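Similar to hydroxylamine oxidoreductase (Kuenenia stuttgartiensis, PDB 6H5L) probably acts as an oxidoreductase in an anammox reductase complex, passing electrons along covalently bound c-type hemes. Local coordinates at residues 34-39 with 56-61; 48-53 with 195-200. One frame throughout, in Å; residues are numbered along the deposited sequence.

Contact 1 (34-39 with 56-61) and contact 2 (48-53 with 195-200) lie with their centres 11 Å apart on one side of the chain, their segments alternating along the sequence. They pack directly on each other: H59 CB sits 3.3 Å from D51 O, and L34 CD2 lies 3.2 Å from Q48 O. Both reach the same propionate of heme c C, Y60 OH bonding to O2A (2.8 Å) and Y53 OH to O1A (2.8 Å). Contact 2 also carries C199, one covalent anchor of heme c F, probably the counterpart of the catalytic heme of hydroxylamine oxidoreductases; its FE is 32.7 Å from FE of heme c C. Both contacts touch the second subunit.

Contact 1 (34-39 with 56-61); sequences LSEGSG and PNRHYE. With HEC (heme c), chain C.
R58 and H59 converge on the carbonyl oxygen of G37, and this is the tight part of the contact. The arginine grips that oxygen side-on with two nitrogens: NE meets G37 O at 3.0 Å, in the carbonyl plane, while NH2 comes to G37 O at 3.2 Å from above that plane. With CG of R58 anti to the backbone N (chi1 176°), that carbon lies over one face of the H59 ring, toward its rim; the bend at chi2 (72°) then swings the guanidinium to G37 O. H59 turns its edge to the same oxygen, CE1 lying 3.1 Å from G37 O, while its ND1 is bonded to G33 O. With an alanine at the R58 position, the carbonyl of G37 would probably lose both nitrogen donors, and the H59 face now under R58 CG would lose that cover. The looser hold is the salt bridge from E36 OE2 to R58 NH2, long at 3.7 Å; this carboxylate oxygen is also bonded to T42. A separate, more exposed end is firmly bonded: L34 N meets E61 OE2 at 2.6 Å in a fairly straight bond, on the anti side of the carboxylate and 32° out of its plane. Segment 34-39, in the connection between helices 22-28 and 51-54, lies against helix 56-59. R58 NH1 reaches back to A26 O of helix 22-28, S38 OG bonds to T179 of helix 174-180, and L34 and E61 both rest on M52 of helix 51-54.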
ATOM      1  N   LEU A  34      14.000 -22.472 -53.672  1.00 41.58           N
ATOM      2  CA  LEU A  34      15.050 -21.502 -53.940  1.00 36.17           C
ATOM      3  C   LEU A  34      15.627 -21.682 -55.335  1.00 33.46           C
ATOM      4  O   LEU A  34      16.641 -21.059 -55.667  1.00 45.19           O
ATOM      5  CB  LEU A  34      16.159 -21.609 -52.891  1.00 28.52           C
ATOM      6  CG  LEU A  34      15.823 -21.129 -51.479  1.00 31.53           C
ATOM      7  CD1 LEU A  34      17.016 -21.327 -50.561  1.00 22.28           C
ATOM      8  CD2 LEU A  34      15.397 -19.670 -51.503  1.00 23.13           C
ATOM      9  N   SER A  35      14.995 -22.530 -56.151  1.00 32.12           N
ATOM     10  CA  SER A  35      15.465 -22.889 -57.481  1.00 37.82           C
ATOM     11  C   SER A  35      15.213 -21.807 -58.519  1.00 37.31           C
ATOM     12  O   SER A  35      15.678 -21.946 -59.655  1.00 38.46           O
ATOM     13  CB  SER A  35      14.791 -24.188 -57.932  1.00 40.71           C
ATOM     14  OG  SER A  35      13.378 -24.057 -57.922  1.00 47.99           O
ATOM     15  N   GLU A  36      14.503 -20.742 -58.166  1.00 35.33           N
ATOM     16  CA  GLU A  36      14.069 -19.761 -59.148  1.00 29.51           C
ATOM     17  C   GLU A  36      13.878 -18.427 -58.442  1.00 29.51           C
ATOM     18  O   GLU A  36      13.968 -18.334 -57.216  1.00 29.44           O
ATOM     19  CB  GLU A  36      12.782 -20.223 -59.839  1.00 35.11           C
ATOM     20  CG  GLU A  36      12.575 -19.682 -61.238  1.00 31.00           C
ATOM     21  CD  GLU A  36      11.276 -20.164 -61.855  1.00 36.47           C
ATOM     22  OE1 GLU A  36      10.939 -21.356 -61.685  1.00 28.74           O
ATOM     23  OE2 GLU A  36      10.585 -19.349 -62.499  1.00 46.40           O
ATOM     24  N   GLY A  37      13.615 -17.394 -59.230  1.00 27.49           N
ATOM     25  CA  GLY A  37      13.380 -16.055 -58.716  1.00 25.75           C
ATOM     26  C   GLY A  37      11.904 -15.762 -58.546  1.00 27.35           C
ATOM     27  O   GLY A  37      11.126 -16.618 -58.112  1.00 22.29           O
ATOM     28  N   SER A  38      11.516 -14.538 -58.899  1.00 23.10           N
ATOM     29  CA  SER A  38      10.124 -14.118 -58.827  1.00 28.71           C
ATOM     30  C   SER A  38       9.926 -12.931 -59.759  1.00 28.83           C
ATOM     31  O   SER A  38      10.874 -12.218 -60.097  1.00 36.19           O
ATOM     32  CB  SER A  38       9.711 -13.751 -57.398  1.00 26.76           C
ATOM     33  OG  SER A  38      10.443 -12.631 -56.930  1.00 29.80           O
ATOM     34  N   GLY A  39       8.676 -12.730 -60.164  1.00 24.54           N
ATOM     35  CA  GLY A  39       8.335 -11.652 -61.058  1.00 27.89           C
ATOM     36  C   GLY A  39       8.566 -12.013 -62.511  1.00 30.89           C
ATOM     37  O   GLY A  39       8.898 -13.154 -62.846  1.00 28.19           O
ATOM     38  N   PRO A  56       7.189 -16.512 -48.020  1.00 20.87           N
ATOM     39  CA  PRO A  56       7.038 -17.971 -47.865  1.00 26.21           C
ATOM     40  C   PRO A  56       6.270 -18.644 -48.990  1.00 29.79           C
ATOM     41  O   PRO A  56       6.682 -19.718 -49.446  1.00 25.79           O
ATOM     42  CB  PRO A  56       6.302 -18.101 -46.522  1.00 24.57           C
ATOM     43  CG  PRO A  56       6.571 -16.814 -45.810  1.00 23.03           C
ATOM     44  CD  PRO A  56       6.620 -15.774 -46.881  1.00 17.91           C
ATOM     45  N   ASN A  57       5.153 -18.062 -49.438  1.00 24.31           N
ATOM     46  CA  ASN A  57       4.361 -18.690 -50.494  1.00 24.31           C
ATOM     47  C   ASN A  57       5.209 -19.012 -51.717  1.00 27.30           C
ATOM     48  O   ASN A  57       5.094 -20.097 -52.296  1.00 25.25           O
ATOM     49  CB  ASN A  57       3.193 -17.786 -50.891  1.00 22.42           C
ATOM     50  CG  ASN A  57       2.007 -17.910 -49.951  1.00 36.86           C
ATOM     51  OD1 ASN A  57       1.829 -18.935 -49.292  1.00 34.11           O
ATOM     52  ND2 ASN A  57       1.180 -16.871 -49.899  1.00 26.90           N
ATOM     53  N   ARG A  58       6.077 -18.083 -52.114  1.00 27.46           N
ATOM     54  CA  ARG A  58       6.859 -18.264 -53.328  1.00 30.94           C
ATOM     55  C   ARG A  58       8.113 -19.098 -53.096  1.00 28.96           C
ATOM     56  O   ARG A  58       8.544 -19.811 -54.007  1.00 29.10           O
ATOM     57  CB  ARG A  58       7.231 -16.902 -53.912  1.00 29.52           C
ATOM     58  CG  ARG A  58       8.129 -16.943 -55.142  1.00 28.59           C
ATOM     59  CD  ARG A  58       7.394 -17.429 -56.378  1.00 30.92           C
ATOM     60  NE  ARG A  58       8.234 -17.360 -57.569  1.00 35.04           N
ATOM     61  CZ  ARG A  58       7.842 -17.741 -58.780  1.00 30.08           C
ATOM     62  NH1 ARG A  58       6.619 -18.220 -58.960  1.00 33.44           N
ATOM     63  NH2 ARG A  58       8.672 -17.645 -59.810  1.00 26.25           N
ATOM     64  N   HIS A  59       8.707 -19.043 -51.900  1.00 23.82           N
ATOM     65  CA  HIS A  59      10.070 -19.531 -51.729  1.00 27.39           C
ATOM     66  C   HIS A  59      10.317 -20.430 -50.523  1.00 22.54           C
ATOM     67  O   HIS A  59      11.461 -20.860 -50.335  1.00 21.39           O
ATOM     68  CB  HIS A  59      11.047 -18.345 -51.657  1.00 26.15           C
ATOM     69  CG  HIS A  59      11.189 -17.601 -52.949  1.00 30.94           C
ATOM     70  ND1 HIS A  59      11.584 -18.213 -54.120  1.00 25.94           N
ATOM     71  CD2 HIS A  59      10.997 -16.296 -53.253  1.00 25.20           C
ATOM     72  CE1 HIS A  59      11.621 -17.317 -55.090  1.00 29.71           C
ATOM     73  NE2 HIS A  59      11.273 -16.145 -54.590  1.00 30.31           N
ATOM     74  N   TYR A  60       9.315 -20.727 -49.701  1.00 29.65           N
ATOM     75  CA  TYR A  60       9.576 -21.571 -48.542  1.00 23.15           C
ATOM     76  C   TYR A  60       9.773 -23.023 -48.962  1.00 25.82           C
ATOM     77  O   TYR A  60       9.127 -23.513 -49.892  1.00 26.11           O
ATOM     78  CB  TYR A  60       8.443 -21.474 -47.521  1.00 29.17           C
ATOM     79  CG  TYR A  60       8.722 -22.246 -46.251  1.00 28.05           C
ATOM     80  CD1 TYR A  60       9.668 -21.800 -45.338  1.00 28.42           C
ATOM     81  CD2 TYR A  60       8.046 -23.425 -45.968  1.00 24.89           C
ATOM     82  CE1 TYR A  60       9.933 -22.504 -44.177  1.00 24.27           C
ATOM     83  CE2 TYR A  60       8.301 -24.135 -44.808  1.00 28.36           C
ATOM     84  CZ  TYR A  60       9.245 -23.668 -43.917  1.00 26.79           C
ATOM     85  OH  TYR A  60       9.506 -24.368 -42.760  1.00 27.09           O
ATOM     86  N   GLU A  61      10.680 -23.707 -48.272  1.00 24.86           N
ATOM     87  CA  GLU A  61      10.944 -25.125 -48.453  1.00 30.17           C
ATOM     88  C   GLU A  61      10.882 -25.822 -47.104  1.00 33.56           C
ATOM     89  O   GLU A  61      11.179 -25.211 -46.072  1.00 31.39           O
ATOM     90  CB  GLU A  61      12.319 -25.363 -49.092  1.00 28.28           C
ATOM     91  CG  GLU A  61      12.451 -24.832 -50.508  1.00 30.59           C
ATOM     92  CD  GLU A  61      13.840 -25.041 -51.079  1.00 32.95           C
ATOM     93  OE1 GLU A  61      14.697 -25.603 -50.367  1.00 22.32           O
ATOM     94  OE2 GLU A  61      14.077 -24.643 -52.239  1.00 35.48           O
TER
HETATM   95 FE   HEC C 601       9.815 -27.712 -34.070  1.00 26.03          FE
HETATM   96  CHA HEC C 601      12.024 -26.154 -36.160  1.00 22.46           C
HETATM   97  CHB HEC C 601       7.283 -25.706 -35.244  1.00 28.48           C
HETATM   98  CHC HEC C 601       7.538 -29.628 -32.405  1.00 28.03           C
HETATM   99  CHD HEC C 601      12.351 -29.062 -32.225  1.00 25.75           C
HETATM  100  NA  HEC C 601       9.669 -26.227 -35.468  1.00 16.57           N
HETATM  101  C1A HEC C 601      10.726 -25.691 -36.181  1.00 23.34           C
HETATM  102  C2A HEC C 601      10.226 -24.569 -36.954  1.00 27.32           C
HETATM  103  C3A HEC C 601       8.918 -24.444 -36.697  1.00 31.93           C
HETATM  104  C4A HEC C 601       8.541 -25.483 -35.759  1.00 25.04           C
HETATM  105  CMA HEC C 601       7.964 -23.384 -37.290  1.00 22.02           C
HETATM  106  CAA HEC C 601      11.072 -23.679 -37.894  1.00 20.49           C
HETATM  107  CBA HEC C 601      10.898 -24.075 -39.357  1.00 18.23           C
HETATM  108  CGA HEC C 601      11.864 -23.269 -40.187  1.00 26.40           C
HETATM  109  O1A HEC C 601      12.744 -22.593 -39.594  1.00 24.75           O
HETATM  110  O2A HEC C 601      11.760 -23.300 -41.440  1.00 26.07           O
HETATM  111  NB  HEC C 601       7.786 -27.631 -33.810  1.00 22.37           N
HETATM  112  C1B HEC C 601       6.918 -26.806 -34.499  1.00 25.10           C
HETATM  113  C2B HEC C 601       5.573 -27.310 -34.308  1.00 25.48           C
HETATM  114  C3B HEC C 601       5.644 -28.388 -33.516  1.00 29.18           C
HETATM  115  C4B HEC C 601       7.037 -28.614 -33.192  1.00 26.14           C
HETATM  116  CMB HEC C 601       4.297 -26.669 -34.901  1.00 27.93           C
HETATM  117  CAB HEC C 601       4.474 -29.270 -33.025  1.00 19.12           C
HETATM  118  CBB HEC C 601       3.832 -30.053 -34.193  1.00 34.87           C
HETATM  119  NC  HEC C 601       9.922 -29.047 -32.532  1.00 24.46           N
HETATM  120  C1C HEC C 601       8.867 -29.825 -32.099  1.00 24.60           C
HETATM  121  C2C HEC C 601       9.407 -30.953 -31.369  1.00 25.20           C
HETATM  122  C3C HEC C 601      10.728 -30.740 -31.214  1.00 23.18           C
HETATM  123  C4C HEC C 601      11.086 -29.573 -32.008  1.00 20.46           C
HETATM  124  CMC HEC C 601       8.519 -31.961 -30.598  1.00 17.98           C
HETATM  125  CAC HEC C 601      11.736 -31.623 -30.432  1.00 26.76           C
HETATM  126  CBC HEC C 601      11.771 -33.074 -30.962  1.00 20.09           C
HETATM  127  ND  HEC C 601      11.889 -27.602 -34.168  1.00 23.57           N
HETATM  128  C1D HEC C 601      12.739 -28.300 -33.313  1.00 20.75           C
HETATM  129  C2D HEC C 601      14.100 -28.091 -33.758  1.00 19.15           C
HETATM  130  C3D HEC C 601      14.002 -27.182 -34.992  1.00 22.32           C
HETATM  131  C4D HEC C 601      12.588 -26.931 -35.168  1.00 26.63           C
HETATM  132  CMD HEC C 601      15.385 -28.664 -33.127  1.00 11.11           C
HETATM  133  CAD HEC C 601      15.166 -26.652 -35.859  1.00 18.69           C
HETATM  134  CBD HEC C 601      15.151 -27.390 -37.194  1.00 17.96           C
HETATM  135  CGD HEC C 601      16.251 -26.906 -38.100  1.00 24.73           C
HETATM  136  O1D HEC C 601      16.324 -27.398 -39.256  1.00 27.05           O
HETATM  137  O2D HEC C 601      17.051 -26.035 -37.676  1.00 27.83           O

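Contact 2 (48-53 with 195-200); sequences QMLDMY and GQHGCD. With HEC (heme c), chain F.
Three flat polar groups meet where Q48 and D51 face D200: the Q48 amide is turned 52° from the D200 carboxylate, and the D51 carboxylate only 29° from it. The imidazole of H197 lies farther along, with L50 CD1 approaching it obliquely, 3.5 Å from H197 CE1, and Y362 of the second subunit meeting the ring as well. The setting is a CxxCH heme-attachment motif: C199 is its first cysteine and D200 the next residue, both in the first turn of helix 197-202. Against it packs the type I turn from Q48 to D51, which leads into helix 51-54.

Q48 reaches across to 195-200 with an extended side chain (chi2 176°). Its NE2 has its stronger hydrogen bond to Y184 OH; it also points almost straight at Q196 O, but that bond is weak at 3.3 Å. Q196 is the N-cap residue of the heme-bearing helix. D200 OD2 also lies near that nitrogen, at an angle too poor for a bond. On the other branch of the amide, Q48 OE1 accepts a hydrogen bond from water 1 (2.6 Å), and the same water lies 2.5 Å from H197 ND1, so the glutamine and the histidine are bridged.

The two acids are close: D51 OD1 and D200 OD2, both acceptors, stand 2.9 Å apart in a buried place, with no hydrogen bond assigned between them. D200 OD1 is met by Y184 and by N178 of helix 174-180.

Beyond the helix start lies heme c F. Its FE carries water 2 at 2.1 Å, consistent with a site open to a substrate, and one thioether links C199 SG to heme CAB at 1.8 Å.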
ATOM      1  N   GLN A  48      17.382 -15.363 -52.866  1.00 24.60           N
ATOM      2  CA  GLN A  48      18.280 -15.467 -51.728  1.00 31.09           C
ATOM      3  C   GLN A  48      17.712 -16.456 -50.713  1.00 28.81           C
ATOM      4  O   GLN A  48      16.508 -16.729 -50.684  1.00 30.21           O
ATOM      5  CB  GLN A  48      18.495 -14.095 -51.085  1.00 26.49           C
ATOM      6  CG  GLN A  48      19.136 -13.078 -52.017  1.00 27.17           C
ATOM      7  CD  GLN A  48      19.263 -11.702 -51.390  1.00 27.00           C
ATOM      8  OE1 GLN A  48      19.925 -11.530 -50.366  1.00 26.09           O
ATOM      9  NE2 GLN A  48      18.626 -10.711 -52.005  1.00 18.76           N
ATOM     10  N   MET A  49      18.602 -17.000 -49.880  1.00 23.85           N
ATOM     11  CA  MET A  49      18.215 -18.058 -48.950  1.00 28.33           C
ATOM     12  C   MET A  49      17.063 -17.625 -48.048  1.00 23.51           C
ATOM     13  O   MET A  49      16.098 -18.372 -47.851  1.00 23.74           O
ATOM     14  CB  MET A  49      19.421 -18.478 -48.108  1.00 28.69           C
ATOM     15  CG  MET A  49      20.503 -19.213 -48.878  1.00 32.14           C
ATOM     16  SD  MET A  49      21.998 -19.423 -47.895  1.00 44.82           S
ATOM     17  CE  MET A  49      22.590 -17.734 -47.811  1.00 27.55           C
ATOM     18  N   LEU A  50      17.141 -16.411 -47.502  1.00 23.03           N
ATOM     19  CA  LEU A  50      16.153 -15.949 -46.535  1.00 24.08           C
ATOM     20  C   LEU A  50      14.791 -15.664 -47.152  1.00 24.07           C
ATOM     21  O   LEU A  50      13.851 -15.352 -46.412  1.00 20.56           O
ATOM     22  CB  LEU A  50      16.667 -14.700 -45.826  1.00 19.17           C
ATOM     23  CG  LEU A  50      17.849 -14.915 -44.882  1.00 20.41           C
ATOM     24  CD1 LEU A  50      18.654 -13.639 -44.753  1.00 18.76           C
ATOM     25  CD2 LEU A  50      17.357 -15.382 -43.521  1.00 22.06           C
ATOM     26  N   ASP A  51      14.655 -15.759 -48.477  1.00 26.28           N
ATOM     27  CA  ASP A  51      13.348 -15.594 -49.098  1.00 25.10           C
ATOM     28  C   ASP A  51      12.382 -16.704 -48.705  1.00 32.16           C
ATOM     29  O   ASP A  51      11.169 -16.542 -48.882  1.00 27.06           O
ATOM     30  CB  ASP A  51      13.492 -15.523 -50.617  1.00 24.18           C
ATOM     31  CG  ASP A  51      14.202 -14.262 -51.073  1.00 28.45           C
ATOM     32  OD1 ASP A  51      14.451 -13.379 -50.224  1.00 32.17           O
ATOM     33  OD2 ASP A  51      14.511 -14.148 -52.277  1.00 30.60           O
ATOM     34  N   MET A  52      12.892 -17.829 -48.192  1.00 25.63           N
ATOM     35  CA  MET A  52      12.027 -18.806 -47.540  1.00 23.68           C
ATOM     36  C   MET A  52      11.173 -18.144 -46.471  1.00 31.39           C
ATOM     37  O   MET A  52       9.981 -18.451 -46.332  1.00 32.11           O
ATOM     38  CB  MET A  52      12.857 -19.925 -46.909  1.00 26.20           C
ATOM     39  CG  MET A  52      13.546 -20.872 -47.868  1.00 27.16           C
ATOM     40  SD  MET A  52      14.343 -22.191 -46.930  1.00 22.45           S
ATOM     41  CE  MET A  52      15.041 -23.186 -48.241  1.00 44.56           C
ATOM     42  N   TYR A  53      11.771 -17.232 -45.705  1.00 29.12           N
ATOM     43  CA  TYR A  53      11.085 -16.554 -44.615  1.00 24.14           C
ATOM     44  C   TYR A  53      10.496 -15.209 -45.016  1.00 21.74           C
ATOM     45  O   TYR A  53       9.453 -14.826 -44.483  1.00 28.06           O
ATOM     46  CB  TYR A  53      12.045 -16.358 -43.435  1.00 22.61           C
ATOM     47  CG  TYR A  53      12.630 -17.652 -42.901  1.00 21.51           C
ATOM     48  CD1 TYR A  53      11.941 -18.415 -41.965  1.00 22.71           C
ATOM     49  CD2 TYR A  53      13.871 -18.109 -43.332  1.00 23.77           C
ATOM     50  CE1 TYR A  53      12.471 -19.599 -41.476  1.00 15.87           C
ATOM     51  CE2 TYR A  53      14.407 -19.288 -42.848  1.00 16.71           C
ATOM     52  CZ  TYR A  53      13.704 -20.030 -41.921  1.00 18.15           C
ATOM     53  OH  TYR A  53      14.239 -21.204 -41.441  1.00 24.83           O
ATOM     54  N   GLY A 195      24.228  -8.813 -52.276  1.00 20.43           N
ATOM     55  CA  GLY A 195      24.368  -7.406 -51.949  1.00 17.29           C
ATOM     56  C   GLY A 195      23.038  -6.722 -51.724  1.00 20.00           C
ATOM     57  O   GLY A 195      22.988  -5.663 -51.088  1.00 26.38           O
ATOM     58  N   GLN A 196      21.953  -7.315 -52.223  1.00 18.27           N
ATOM     59  CA  GLN A 196      20.595  -6.841 -51.993  1.00 22.24           C
ATOM     60  C   GLN A 196      19.953  -7.506 -50.781  1.00 29.51           C
ATOM     61  O   GLN A 196      18.728  -7.686 -50.747  1.00 21.99           O
ATOM     62  CB  GLN A 196      19.758  -7.065 -53.252  1.00 17.65           C
ATOM     63  CG  GLN A 196      20.409  -6.485 -54.502  1.00 15.95           C
ATOM     64  CD  GLN A 196      19.684  -6.857 -55.777  1.00 20.03           C
ATOM     65  OE1 GLN A 196      19.401  -5.998 -56.613  1.00 23.62           O
ATOM     66  NE2 GLN A 196      19.388  -8.140 -55.939  1.00 19.67           N
ATOM     67  N   HIS A 197      20.769  -7.889 -49.792  1.00 26.88           N
ATOM     68  CA  HIS A 197      20.272  -8.556 -48.590  1.00 20.74           C
ATOM     69  C   HIS A 197      19.219  -7.713 -47.882  1.00 27.64           C
ATOM     70  O   HIS A 197      18.154  -8.214 -47.507  1.00 25.55           O
ATOM     71  CB  HIS A 197      21.446  -8.854 -47.653  1.00 21.16           C
ATOM     72  CG  HIS A 197      21.041  -9.294 -46.280  1.00 17.81           C
ATOM     73  ND1 HIS A 197      20.896 -10.622 -45.938  1.00 17.23           N
ATOM     74  CD2 HIS A 197      20.769  -8.585 -45.160  1.00 19.47           C
ATOM     75  CE1 HIS A 197      20.545 -10.710 -44.668  1.00 16.98           C
ATOM     76  NE2 HIS A 197      20.460  -9.489 -44.172  1.00 17.19           N
ATOM     77  N   GLY A 198      19.509  -6.426 -47.679  1.00 22.88           N
ATOM     78  CA  GLY A 198      18.554  -5.549 -47.030  1.00 21.39           C
ATOM     79  C   GLY A 198      17.295  -5.313 -47.835  1.00 27.32           C
ATOM     80  O   GLY A 198      16.253  -4.989 -47.257  1.00 32.85           O
ATOM     81  N   CYS A 199      17.364  -5.478 -49.158  1.00 25.48           N
ATOM     82  CA  CYS A 199      16.196  -5.238 -50.000  1.00 26.60           C
ATOM     83  C   CYS A 199      15.110  -6.276 -49.741  1.00 26.75           C
ATOM     84  O   CYS A 199      13.950  -5.927 -49.490  1.00 24.80           O
ATOM     85  CB  CYS A 199      16.604  -5.234 -51.474  1.00 25.45           C
ATOM     86  SG  CYS A 199      17.934  -4.075 -51.881  1.00 26.57           S
ATOM     87  N   ASP A 200      15.468  -7.563 -49.796  1.00 31.56           N
ATOM     88  CA  ASP A 200      14.494  -8.616 -49.522  1.00 27.98           C
ATOM     89  C   ASP A 200      13.993  -8.556 -48.086  1.00 27.45           C
ATOM     90  O   ASP A 200      12.850  -8.940 -47.810  1.00 27.57           O
ATOM     91  CB  ASP A 200      15.106  -9.987 -49.805  1.00 29.13           C
ATOM     92  CG  ASP A 200      15.566 -10.138 -51.240  1.00 32.13           C
ATOM     93  OD1 ASP A 200      15.715  -9.106 -51.928  1.00 30.87           O
ATOM     94  OD2 ASP A 200      15.769 -11.287 -51.685  1.00 30.57           O
TER
HETATM   95 FE   HEC F 604      12.525  -0.283 -51.652  1.00 28.77          FE
HETATM   96  CHA HEC F 604      10.356   2.181 -52.494  1.00 28.78           C
HETATM   97  CHB HEC F 604      12.772  -1.349 -54.794  1.00 32.17           C
HETATM   98  CHC HEC F 604      15.545  -1.899 -50.877  1.00 26.57           C
HETATM   99  CHD HEC F 604      11.991   0.180 -48.341  1.00 26.66           C
HETATM  100  NA  HEC F 604      11.693   0.304 -53.336  1.00 33.07           N
HETATM  101  C1A HEC F 604      10.834   1.372 -53.508  1.00 26.44           C
HETATM  102  C2A HEC F 604      10.552   1.472 -54.931  1.00 34.67           C
HETATM  103  C3A HEC F 604      11.218   0.496 -55.557  1.00 33.74           C
HETATM  104  C4A HEC F 604      11.952  -0.263 -54.567  1.00 33.02           C
HETATM  105  CMA HEC F 604      11.207   0.222 -57.077  1.00 24.57           C
HETATM  106  CAA HEC F 604       9.640   2.507 -55.630  1.00 34.34           C
HETATM  107  CBA HEC F 604       8.216   2.403 -55.100  1.00 35.79           C
HETATM  108  CGA HEC F 604       7.444   1.417 -55.934  1.00 38.46           C
HETATM  109  O1A HEC F 604       6.847   0.490 -55.334  1.00 31.30           O
HETATM  110  O2A HEC F 604       7.434   1.546 -57.187  1.00 47.77           O
HETATM  111  NB  HEC F 604      13.896  -1.490 -52.637  1.00 30.63           N
HETATM  112  C1B HEC F 604      13.851  -1.672 -53.999  1.00 30.96           C
HETATM  113  C2B HEC F 604      15.114  -2.233 -54.433  1.00 29.27           C
HETATM  114  C3B HEC F 604      15.896  -2.390 -53.335  1.00 27.12           C
HETATM  115  C4B HEC F 604      15.128  -1.920 -52.193  1.00 28.91           C
HETATM  116  CMB HEC F 604      15.374  -2.553 -55.925  1.00 35.05           C
HETATM  117  CAB HEC F 604      17.340  -2.940 -53.146  1.00 23.58           C
HETATM  118  CBB HEC F 604      17.902  -3.848 -54.265  1.00 20.11           C
HETATM  119  NC  HEC F 604      13.570  -0.815 -49.920  1.00 32.03           N
HETATM  120  C1C HEC F 604      14.820  -1.396 -49.818  1.00 29.91           C
HETATM  121  C2C HEC F 604      15.267  -1.278 -48.440  1.00 28.09           C
HETATM  122  C3C HEC F 604      14.237  -0.802 -47.719  1.00 26.62           C
HETATM  123  C4C HEC F 604      13.182  -0.440 -48.648  1.00 26.51           C
HETATM  124  CMC HEC F 604      16.554  -1.935 -47.884  1.00 23.76           C
HETATM  125  CAC HEC F 604      14.181  -0.564 -46.188  1.00 26.42           C
HETATM  126  CBC HEC F 604      15.245   0.459 -45.739  1.00 30.08           C
HETATM  127  ND  HEC F 604      11.351   1.005 -50.577  1.00 26.70           N
HETATM  128  C1D HEC F 604      11.270   0.995 -49.189  1.00 25.62           C
HETATM  129  C2D HEC F 604      10.303   1.988 -48.776  1.00 19.32           C
HETATM  130  C3D HEC F 604       9.783   2.620 -50.081  1.00 22.26           C
HETATM  131  C4D HEC F 604      10.496   1.944 -51.142  1.00 28.02           C
HETATM  132  CMD HEC F 604       9.895   2.313 -47.322  1.00 19.73           C
HETATM  133  CAD HEC F 604       8.733   3.741 -50.258  1.00 22.16           C
HETATM  134  CBD HEC F 604       9.079   4.955 -49.402  1.00 14.60           C
HETATM  135  CGD HEC F 604       8.026   6.009 -49.605  1.00 24.32           C
HETATM  136  O1D HEC F 604       7.207   5.847 -50.543  1.00 26.54           O
HETATM  137  O2D HEC F 604       8.008   7.006 -48.837  1.00 23.55           O
HETATM  138  O   HOH W   1      19.972 -12.071 -47.817  1.00 24.89           O
HETATM  139  O   HOH W   2      13.809   1.391 -51.607  1.00 30.68           O